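Local coordinates for metallo-carboxypeptidase (Pseudomonas aeruginosa, PDB 4A39), which is a zinc-dependent metallocarboxypeptidase of the M14 family, which probably removes C-terminal residues from its substrates, at residues 269-283 with 342-356. Sequence-based numbering, arbitrary orientation.
With ZN (zinc ion), chain C; GEM ((2-guanidinoethylmercapto)succinic acid), chain D.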
ATOM      1  N   PHE A 269       7.506  12.482  -6.873  1.00  5.67           N
ATOM      2  CA  PHE A 269       6.387  11.552  -6.926  1.00  5.21           C
ATOM      3  C   PHE A 269       6.712  10.213  -6.287  1.00  5.45           C
ATOM      4  O   PHE A 269       7.667   9.546  -6.681  1.00  7.53           O
ATOM      5  CB  PHE A 269       5.955  11.309  -8.373  1.00  3.83           C
ATOM      6  CG  PHE A 269       4.829  10.320  -8.508  1.00  4.59           C
ATOM      7  CD1 PHE A 269       3.563  10.610  -7.998  1.00  6.84           C
ATOM      8  CD2 PHE A 269       5.037   9.093  -9.126  1.00  4.60           C
ATOM      9  CE1 PHE A 269       2.524   9.687  -8.104  1.00  5.52           C
ATOM     10  CE2 PHE A 269       4.004   8.160  -9.238  1.00  4.48           C
ATOM     11  CZ  PHE A 269       2.747   8.456  -8.728  1.00  4.35           C
ATOM     12  N   LEU A 270       5.911   9.828  -5.299  1.00  4.59           N
ATOM     13  CA  LEU A 270       6.093   8.548  -4.629  1.00  4.13           C
ATOM     14  C   LEU A 270       4.783   7.772  -4.759  1.00  4.56           C
ATOM     15  O   LEU A 270       3.722   8.270  -4.375  1.00  4.17           O
ATOM     16  CB  LEU A 270       6.434   8.752  -3.148  1.00  4.17           C
ATOM     17  CG  LEU A 270       7.718   9.529  -2.835  1.00  7.09           C
ATOM     18  CD1 LEU A 270       7.898   9.631  -1.327  1.00  9.68           C
ATOM     19  CD2 LEU A 270       8.914   8.824  -3.463  1.00  7.84           C
ATOM     20  N   ASP A 271       4.870   6.566  -5.314  1.00  2.89           N
ATOM     21  CA  ASP A 271       3.716   5.690  -5.520  1.00  3.81           C
ATOM     22  C   ASP A 271       3.892   4.554  -4.509  1.00  3.35           C
ATOM     23  O   ASP A 271       4.796   3.737  -4.639  1.00  3.62           O
ATOM     24  CB  ASP A 271       3.748   5.189  -6.973  1.00  4.67           C
ATOM     25  CG  ASP A 271       2.516   4.398  -7.362  1.00  3.75           C
ATOM     26  OD1 ASP A 271       1.466   4.520  -6.695  1.00  5.49           O
ATOM     27  OD2 ASP A 271       2.602   3.655  -8.360  1.00  3.32           O
ATOM     28  N   ILE A 272       3.026   4.516  -3.498  1.00  3.16           N
ATOM     29  CA  ILE A 272       3.133   3.525  -2.426  1.00  4.64           C
ATOM     30  C   ILE A 272       2.446   2.191  -2.715  1.00  4.10           C
ATOM     31  O   ILE A 272       1.232   2.141  -2.939  1.00  5.47           O
ATOM     32  CB  ILE A 272       2.592   4.100  -1.097  1.00  2.39           C
ATOM     33  CG1 ILE A 272       3.073   5.546  -0.907  1.00  5.17           C
ATOM     34  CG2 ILE A 272       3.081   3.245   0.071  1.00  4.30           C
ATOM     35  CD1 ILE A 272       4.595   5.722  -0.939  1.00  5.67           C
ATOM     36  N   HIS A 273       3.242   1.119  -2.676  1.00  3.82           N
ATOM     37  CA  HIS A 273       2.796  -0.250  -2.962  1.00  3.24           C
ATOM     38  C   HIS A 273       3.289  -1.265  -1.927  1.00  3.44           C
ATOM     39  O   HIS A 273       3.977  -0.928  -0.967  1.00  3.19           O
ATOM     40  CB  HIS A 273       3.344  -0.712  -4.320  1.00  3.92           C
ATOM     41  CG  HIS A 273       2.772   0.005  -5.504  1.00  3.61           C
ATOM     42  ND1 HIS A 273       1.888  -0.594  -6.375  1.00  4.98           N
ATOM     43  CD2 HIS A 273       2.997   1.247  -5.994  1.00  5.02           C
ATOM     44  CE1 HIS A 273       1.594   0.246  -7.351  1.00  6.78           C
ATOM     45  NE2 HIS A 273       2.254   1.371  -7.144  1.00  5.99           N
ATOM     46  N   GLY A 274       2.932  -2.524  -2.167  1.00  3.53           N
ATOM     47  CA  GLY A 274       3.356  -3.614  -1.307  1.00  4.21           C
ATOM     48  C   GLY A 274       3.742  -4.782  -2.196  1.00  4.79           C
ATOM     49  O   GLY A 274       3.094  -5.021  -3.216  1.00  4.25           O
ATOM     50  N   ASP A 275       4.803  -5.502  -1.832  1.00  3.84           N
ATOM     51  CA  ASP A 275       5.245  -6.645  -2.622  1.00  4.49           C
ATOM     52  C   ASP A 275       5.066  -7.931  -1.829  1.00  5.54           C
ATOM     53  O   ASP A 275       5.531  -8.049  -0.699  1.00  7.16           O
ATOM     54  CB  ASP A 275       6.714  -6.506  -3.024  1.00  5.94           C
ATOM     55  CG  ASP A 275       7.154  -7.597  -3.988  1.00  8.27           C
ATOM     56  OD1 ASP A 275       6.824  -7.507  -5.188  1.00  7.44           O
ATOM     57  OD2 ASP A 275       7.813  -8.557  -3.537  1.00 10.66           O
ATOM     58  N   GLU A 276       4.392  -8.894  -2.449  1.00  6.33           N
ATOM     59  CA  GLU A 276       4.099 -10.179  -1.830  1.00  7.12           C
ATOM     60  C   GLU A 276       5.311 -11.070  -1.591  1.00  7.68           C
ATOM     61  O   GLU A 276       5.434 -11.706  -0.540  1.00  8.98           O
ATOM     62  CB  GLU A 276       3.083 -10.944  -2.700  1.00  8.20           C
ATOM     63  CG  GLU A 276       1.727 -10.243  -2.871  1.00  6.98           C
ATOM     64  CD  GLU A 276       1.664  -9.295  -4.066  1.00 10.22           C
ATOM     65  OE1 GLU A 276       2.720  -8.860  -4.569  1.00  7.70           O
ATOM     66  OE2 GLU A 276       0.539  -8.970  -4.498  1.00 10.28           O
ATOM     67  N   GLU A 277       6.211 -11.092  -2.565  1.00  7.18           N
ATOM     68  CA  GLU A 277       7.392 -11.953  -2.537  1.00  9.09           C
ATOM     69  C   GLU A 277       8.617 -11.548  -1.721  1.00  6.99           C
ATOM     70  O   GLU A 277       9.118 -12.328  -0.910  1.00  6.69           O
ATOM     71  CB  GLU A 277       7.830 -12.197  -3.985  1.00 10.14           C
ATOM     72  CG  GLU A 277       9.127 -12.977  -4.174  1.00 13.85           C
ATOM     73  CD  GLU A 277       8.964 -14.454  -3.904  1.00 17.84           C
ATOM     74  OE1 GLU A 277       7.984 -15.042  -4.411  1.00 19.23           O
ATOM     75  OE2 GLU A 277       9.819 -15.029  -3.196  1.00 21.04           O
ATOM     76  N   ILE A 278       9.099 -10.336  -1.939  1.00  6.57           N
ATOM     77  CA  ILE A 278      10.315  -9.862  -1.282  1.00  6.24           C
ATOM     78  C   ILE A 278      10.144  -9.400   0.162  1.00  5.30           C
ATOM     79  O   ILE A 278       9.397  -8.467   0.439  1.00  5.43           O
ATOM     80  CB  ILE A 278      10.936  -8.733  -2.120  1.00  7.20           C
ATOM     81  CG1 ILE A 278      11.246  -9.266  -3.522  1.00  8.07           C
ATOM     82  CG2 ILE A 278      12.194  -8.187  -1.445  1.00  8.33           C
ATOM     83  CD1 ILE A 278      11.660  -8.190  -4.519  1.00 12.69           C
ATOM     84  N   PRO A 279      10.852 -10.053   1.103  1.00  4.50           N
ATOM     85  CA  PRO A 279      10.768  -9.702   2.523  1.00  5.02           C
ATOM     86  C   PRO A 279      11.728  -8.575   2.909  1.00  4.62           C
ATOM     87  O   PRO A 279      12.558  -8.731   3.801  1.00  5.82           O
ATOM     88  CB  PRO A 279      11.113 -11.016   3.209  1.00  6.00           C
ATOM     89  CG  PRO A 279      12.205 -11.539   2.321  1.00  6.64           C
ATOM     90  CD  PRO A 279      11.664 -11.272   0.915  1.00  6.05           C
ATOM     91  N   HIS A 280      11.609  -7.443   2.213  1.00  4.72           N
ATOM     92  CA  HIS A 280      12.452  -6.271   2.456  1.00  5.22           C
ATOM     93  C   HIS A 280      11.747  -5.029   1.920  1.00  4.83           C
ATOM     94  O   HIS A 280      11.063  -5.097   0.904  1.00  5.79           O
ATOM     95  CB  HIS A 280      13.787  -6.390   1.703  1.00  6.63           C
ATOM     96  CG  HIS A 280      14.600  -7.588   2.082  1.00  7.73           C
ATOM     97  ND1 HIS A 280      15.379  -7.630   3.219  1.00  8.33           N
ATOM     98  CD2 HIS A 280      14.729  -8.799   1.490  1.00  9.37           C
ATOM     99  CE1 HIS A 280      15.953  -8.817   3.311  1.00  8.65           C
ATOM    100  NE2 HIS A 280      15.576  -9.544   2.276  1.00  9.58           N
ATOM    101  N   VAL A 281      11.914  -3.903   2.608  1.00  4.99           N
ATOM    102  CA  VAL A 281      11.345  -2.648   2.142  1.00  4.86           C
ATOM    103  C   VAL A 281      12.341  -2.112   1.114  1.00  6.24           C
ATOM    104  O   VAL A 281      13.549  -2.157   1.342  1.00  5.00           O
ATOM    105  CB  VAL A 281      11.233  -1.609   3.275  1.00  5.15           C
ATOM    106  CG1 VAL A 281      10.866  -0.247   2.694  1.00  5.72           C
ATOM    107  CG2 VAL A 281      10.193  -2.051   4.290  1.00  6.03           C
ATOM    108  N   PHE A 282      11.847  -1.622  -0.020  1.00  5.63           N
ATOM    109  CA  PHE A 282      12.737  -1.071  -1.038  1.00  5.64           C
ATOM    110  C   PHE A 282      12.007  -0.081  -1.935  1.00  5.27           C
ATOM    111  O   PHE A 282      10.815   0.168  -1.752  1.00  6.40           O
ATOM    112  CB  PHE A 282      13.359  -2.186  -1.899  1.00  4.49           C
ATOM    113  CG  PHE A 282      12.368  -2.945  -2.737  1.00  7.41           C
ATOM    114  CD1 PHE A 282      11.634  -4.001  -2.196  1.00  6.77           C
ATOM    115  CD2 PHE A 282      12.172  -2.609  -4.072  1.00  7.58           C
ATOM    116  CE1 PHE A 282      10.720  -4.713  -2.980  1.00  8.30           C
ATOM    117  CE2 PHE A 282      11.262  -3.313  -4.864  1.00  7.55           C
ATOM    118  CZ  PHE A 282      10.536  -4.368  -4.314  1.00  7.84           C
ATOM    119  N   ALA A 283      12.738   0.499  -2.883  1.00  6.09           N
ATOM    120  CA  ALA A 283      12.165   1.452  -3.828  1.00  7.69           C
ATOM    121  C   ALA A 283      12.639   1.134  -5.246  1.00  8.24           C
ATOM    122  O   ALA A 283      13.797   0.768  -5.452  1.00 11.17           O
ATOM    123  CB  ALA A 283      12.572   2.872  -3.452  1.00  6.00           C
ATOM    124  N   CYS A 342      10.863  14.601 -12.764  1.00  4.61           N
ATOM    125  CA  CYS A 342      11.043  14.694 -11.320  1.00  4.28           C
ATOM    126  C   CYS A 342      11.501  13.384 -10.716  1.00  4.91           C
ATOM    127  O   CYS A 342      11.382  12.324 -11.330  1.00  4.51           O
ATOM    128  CB  CYS A 342       9.721  15.086 -10.651  1.00  4.31           C
ATOM    129  SG  CYS A 342       8.406  13.836 -10.828  1.00  6.67           S
ATOM    130  N   LEU A 343      12.027  13.468  -9.500  1.00  4.38           N
ATOM    131  CA  LEU A 343      12.453  12.281  -8.776  1.00  4.62           C
ATOM    132  C   LEU A 343      11.166  11.491  -8.561  1.00  5.31           C
ATOM    133  O   LEU A 343      10.155  12.050  -8.121  1.00  4.93           O
ATOM    134  CB  LEU A 343      13.066  12.675  -7.431  1.00  5.82           C
ATOM    135  CG  LEU A 343      13.435  11.531  -6.479  1.00  5.70           C
ATOM    136  CD1 LEU A 343      14.445  10.609  -7.150  1.00  7.50           C
ATOM    137  CD2 LEU A 343      14.012  12.103  -5.193  1.00  6.05           C
ATOM    138  N   ALA A 344      11.196  10.202  -8.884  1.00  5.32           N
ATOM    139  CA  ALA A 344      10.013   9.361  -8.745  1.00  6.61           C
ATOM    140  C   ALA A 344      10.379   7.939  -8.362  1.00  6.04           C
ATOM    141  O   ALA A 344      11.301   7.354  -8.928  1.00  6.95           O
ATOM    142  CB  ALA A 344       9.227   9.348 -10.053  1.00  4.96           C
ATOM    143  N   PHE A 345       9.630   7.382  -7.417  1.00  5.00           N
ATOM    144  CA  PHE A 345       9.859   6.024  -6.942  1.00  6.23           C
ATOM    145  C   PHE A 345       8.566   5.277  -6.675  1.00  7.43           C
ATOM    146  O   PHE A 345       7.527   5.875  -6.375  1.00  7.07           O
ATOM    147  CB  PHE A 345      10.590   6.016  -5.595  1.00  6.42           C
ATOM    148  CG  PHE A 345      12.072   6.229  -5.667  1.00  7.82           C
ATOM    149  CD1 PHE A 345      12.902   5.280  -6.251  1.00  8.03           C
ATOM    150  CD2 PHE A 345      12.647   7.343  -5.062  1.00  9.04           C
ATOM    151  CE1 PHE A 345      14.287   5.432  -6.224  1.00  8.29           C
ATOM    152  CE2 PHE A 345      14.029   7.505  -5.032  1.00  8.92           C
ATOM    153  CZ  PHE A 345      14.848   6.547  -5.612  1.00  9.21           C
ATOM    154  N   THR A 346       8.650   3.957  -6.778  1.00  7.16           N
ATOM    155  CA  THR A 346       7.544   3.095  -6.418  1.00  8.57           C
ATOM    156  C   THR A 346       8.105   2.591  -5.090  1.00  8.04           C
ATOM    157  O   THR A 346       9.188   2.006  -5.077  1.00  9.91           O
ATOM    158  CB  THR A 346       7.392   1.895  -7.371  1.00 10.13           C
ATOM    159  OG1 THR A 346       6.995   2.359  -8.670  1.00 12.22           O
ATOM    160  CG2 THR A 346       6.344   0.937  -6.838  1.00 10.96           C
ATOM    161  N   ILE A 347       7.417   2.860  -3.986  1.00  6.12           N
ATOM    162  CA  ILE A 347       7.886   2.401  -2.679  1.00  6.82           C
ATOM    163  C   ILE A 347       7.223   1.054  -2.424  1.00  5.12           C
ATOM    164  O   ILE A 347       6.007   0.915  -2.579  1.00  6.12           O
ATOM    165  CB  ILE A 347       7.505   3.395  -1.543  1.00  6.80           C
ATOM    166  CG1 ILE A 347       8.181   4.753  -1.783  1.00  8.91           C
ATOM    167  CG2 ILE A 347       7.928   2.831  -0.196  1.00  6.80           C
ATOM    168  CD1 ILE A 347       9.700   4.699  -1.786  1.00 11.71           C
ATOM    169  N   GLU A 348       8.021   0.070  -2.025  1.00  5.50           N
ATOM    170  CA  GLU A 348       7.513  -1.276  -1.791  1.00  4.94           C
ATOM    171  C   GLU A 348       7.746  -1.801  -0.381  1.00  5.63           C
ATOM    172  O   GLU A 348       8.884  -1.926   0.064  1.00  6.25           O
ATOM    173  CB  GLU A 348       8.155  -2.245  -2.783  1.00  6.60           C
ATOM    174  CG  GLU A 348       7.860  -1.972  -4.251  1.00  8.84           C
ATOM    175  CD  GLU A 348       6.454  -2.354  -4.654  1.00  9.93           C
ATOM    176  OE1 GLU A 348       5.777  -3.065  -3.880  1.00 11.16           O
ATOM    177  OE2 GLU A 348       6.028  -1.952  -5.758  1.00 13.18           O
ATOM    178  N   MET A 349       6.658  -2.103   0.317  1.00  3.88           N
ATOM    179  CA  MET A 349       6.725  -2.667   1.663  1.00  3.21           C
ATOM    180  C   MET A 349       6.299  -4.130   1.541  1.00  4.34           C
ATOM    181  O   MET A 349       5.433  -4.471   0.732  1.00  4.23           O
ATOM    182  CB  MET A 349       5.799  -1.910   2.611  1.00  3.82           C
ATOM    183  CG  MET A 349       6.281  -0.505   2.952  1.00  5.20           C
ATOM    184  SD  MET A 349       4.998   0.422   3.816  1.00  5.65           S
ATOM    185  CE  MET A 349       4.004   0.982   2.403  1.00  4.72           C
ATOM    186  N   PRO A 350       6.893  -5.011   2.353  1.00  3.83           N
ATOM    187  CA  PRO A 350       6.584  -6.444   2.317  1.00  5.11           C
ATOM    188  C   PRO A 350       5.327  -6.938   3.019  1.00  3.39           C
ATOM    189  O   PRO A 350       4.916  -6.388   4.037  1.00  4.78           O
ATOM    190  CB  PRO A 350       7.827  -7.063   2.933  1.00  4.80           C
ATOM    191  CG  PRO A 350       8.148  -6.077   4.025  1.00  4.69           C
ATOM    192  CD  PRO A 350       7.973  -4.732   3.320  1.00  4.60           C
ATOM    193  N   PHE A 351       4.727  -7.989   2.461  1.00  4.86           N
ATOM    194  CA  PHE A 351       3.571  -8.627   3.082  1.00  3.60           C
ATOM    195  C   PHE A 351       4.115  -9.581   4.143  1.00  3.42           C
ATOM    196  O   PHE A 351       3.387 -10.002   5.042  1.00  3.00           O
ATOM    197  CB  PHE A 351       2.756  -9.445   2.070  1.00  3.43           C
ATOM    198  CG  PHE A 351       1.760  -8.635   1.298  1.00  2.96           C
ATOM    199  CD1 PHE A 351       2.132  -7.977   0.131  1.00  3.70           C
ATOM    200  CD2 PHE A 351       0.453  -8.517   1.747  1.00  2.56           C
ATOM    201  CE1 PHE A 351       1.210  -7.211  -0.579  1.00  2.67           C
ATOM    202  CE2 PHE A 351      -0.480  -7.752   1.046  1.00  2.38           C
ATOM    203  CZ  PHE A 351      -0.100  -7.098  -0.121  1.00  4.20           C
ATOM    204  N   LYS A 352       5.393  -9.932   4.009  1.00  3.72           N
ATOM    205  CA  LYS A 352       6.071 -10.833   4.943  1.00  5.97           C
ATOM    206  C   LYS A 352       6.657  -9.962   6.055  1.00  6.59           C
ATOM    207  O   LYS A 352       5.915  -9.259   6.738  1.00  9.13           O
ATOM    208  CB  LYS A 352       7.172 -11.617   4.207  1.00  4.25           C
ATOM    209  CG  LYS A 352       6.632 -12.573   3.140  1.00  3.64           C
ATOM    210  CD  LYS A 352       7.747 -13.192   2.312  1.00  4.03           C
ATOM    211  CE  LYS A 352       7.193 -14.159   1.268  1.00  4.78           C
ATOM    212  NZ  LYS A 352       8.291 -14.754   0.447  1.00  3.96           N
ATOM    213  N   ASP A 353       7.973 -10.000   6.243  1.00  6.99           N
ATOM    214  CA  ASP A 353       8.623  -9.175   7.264  1.00  6.33           C
ATOM    215  C   ASP A 353       9.726  -8.415   6.539  1.00  5.86           C
ATOM    216  O   ASP A 353      10.013  -8.697   5.377  1.00  7.48           O
ATOM    217  CB  ASP A 353       9.247 -10.068   8.352  1.00  6.36           C
ATOM    218  CG  ASP A 353       9.552  -9.320   9.658  1.00  6.93           C
ATOM    219  OD1 ASP A 353       9.456  -8.079   9.710  1.00  7.37           O
ATOM    220  OD2 ASP A 353       9.900  -9.996  10.650  1.00  9.39           O
ATOM    221  N   HIS A 354      10.305  -7.424   7.209  1.00  5.57           N
ATOM    222  CA  HIS A 354      11.434  -6.684   6.656  1.00  5.24           C
ATOM    223  C   HIS A 354      12.553  -7.448   7.354  1.00  6.93           C
ATOM    224  O   HIS A 354      12.926  -7.124   8.479  1.00  7.11           O
ATOM    225  CB  HIS A 354      11.401  -5.223   7.117  1.00  6.64           C
ATOM    226  CG  HIS A 354      12.551  -4.401   6.617  1.00  7.00           C
ATOM    227  ND1 HIS A 354      13.440  -3.773   7.464  1.00  9.33           N
ATOM    228  CD2 HIS A 354      12.946  -4.087   5.360  1.00  3.68           C
ATOM    229  CE1 HIS A 354      14.330  -3.106   6.752  1.00  5.76           C
ATOM    230  NE2 HIS A 354      14.052  -3.281   5.472  1.00  8.47           N
ATOM    231  N   ASP A 355      13.058  -8.479   6.689  1.00  9.36           N
ATOM    232  CA  ASP A 355      14.079  -9.346   7.269  1.00  9.13           C
ATOM    233  C   ASP A 355      15.338  -8.700   7.827  1.00 10.04           C
ATOM    234  O   ASP A 355      16.030  -9.307   8.643  1.00 10.48           O
ATOM    235  CB  ASP A 355      14.443 -10.452   6.277  1.00 10.03           C
ATOM    236  CG  ASP A 355      13.379 -11.534   6.210  1.00 12.33           C
ATOM    237  OD1 ASP A 355      12.368 -11.414   6.936  1.00 14.63           O
ATOM    238  OD2 ASP A 355      13.551 -12.504   5.442  1.00 12.23           O
ATOM    239  N   ASP A 356      15.644  -7.478   7.409  1.00  7.88           N
ATOM    240  CA  ASP A 356      16.824  -6.806   7.936  1.00  8.67           C
ATOM    241  C   ASP A 356      16.649  -6.556   9.437  1.00  9.07           C
ATOM    242  O   ASP A 356      17.618  -6.603  10.196  1.00  9.20           O
ATOM    243  CB  ASP A 356      17.049  -5.485   7.206  1.00 10.38           C
ATOM    244  CG  ASP A 356      17.102  -5.658   5.701  1.00 11.95           C
ATOM    245  OD1 ASP A 356      16.049  -5.946   5.102  1.00 10.56           O
ATOM    246  OD2 ASP A 356      18.199  -5.515   5.122  1.00 14.27           O
TER
HETATM  247 ZN    ZN C1376       1.142  -2.617  -6.281  1.00  4.89          ZN
HETATM  248  C8  GEM D1377       4.611  -2.809  -9.435  1.00 20.65           C
HETATM  249  S7  GEM D1377       4.681  -1.080  -8.837  1.00 27.79           S
HETATM  250  C6  GEM D1377       6.286  -0.549  -9.538  1.00 21.99           C
HETATM  251  C5  GEM D1377       7.313  -1.673  -9.705  1.00 19.59           C
HETATM  252  N3  GEM D1377       6.919  -2.571 -10.799  1.00 18.95           N
HETATM  253  C1  GEM D1377       7.679  -2.647 -11.890  1.00 17.79           C
HETATM  254  N4  GEM D1377       8.775  -1.899 -11.980  1.00 18.93           N
HETATM  255  N2  GEM D1377       7.345  -3.455 -12.892  1.00 18.70           N
HETATM  256  C9  GEM D1377       3.368  -3.057 -10.293  1.00 19.23           C
HETATM  257  O14 GEM D1377       2.643  -2.073 -10.564  1.00 16.11           O
HETATM  258  O15 GEM D1377       3.169  -4.232 -10.663  1.00 18.70           O
HETATM  259  C10 GEM D1377       4.666  -3.794  -8.266  1.00 17.72           C
HETATM  260  C11 GEM D1377       3.473  -3.627  -7.321  1.00 15.49           C
HETATM  261  O12 GEM D1377       3.719  -3.487  -6.102  1.00  9.14           O
HETATM  262  O13 GEM D1377       2.337  -3.660  -7.836  1.00 12.44           O
HETATM  263  O   HOH W   1       4.504   2.923 -10.262  1.00  4.07           O
HETATM  264  O   HOH W   2       7.072  -9.885   1.471  1.00  4.96           O
HETATM  265  O   HOH W   3       8.504 -16.748  -1.665  1.00  9.40           O
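The zinc site of this M14 carboxypeptidase is built across two neighbouring parallel strands, 269-275 and 343-350, where H273 and E348 are bridged partners in the parallel pair and send their side chains to the same face of the sheet. H273 binds zinc through ND1 at 2.2 Å, alongside H180 and E183, with inhibitor oxygen O13 also on the metal. Its other nitrogen, NE2, donates to D271 OD2 at 2.6 Å, in the plane of the imidazole but well above that of the carboxylate, so the ring is held at both nitrogens. Sulfur S7 of the bound (2-guanidinoethylmercapto)succinic acid sits over the middle of one face of this ring, and T346 CG2 approaches H273 CD2 obliquely at 3.5 Å.

The chain of E348, the predicted proton donor/acceptor, bends at chi2 (-74°), which brings the carboxylate beside H273 CB and the inhibitor, OE2 lying 2.8 Å from O12. Nearer the backbone, E348 CB lies over one face of the F282 ring in a CH-pi contact, 3.7 Å from the centroid.

In the mixed sheet of the zinc carboxypeptidase fold, strand 343-350 lies between 269-275, parallel to it on one side, and the edge strand 282-284, antiparallel to it on the other, with F282 and E348 a hydrogen-bonded pair. On the opposite face I272 CG2 presses against M349 CE, and A283 CB meets F345 and I347. Beyond the strands, K352 extends NZ to E277 O at 2.9 Å, on a lone pair, and also reaches S82; H280 ND1 donates to the syn side of D356 OD1 at 2.6 Å.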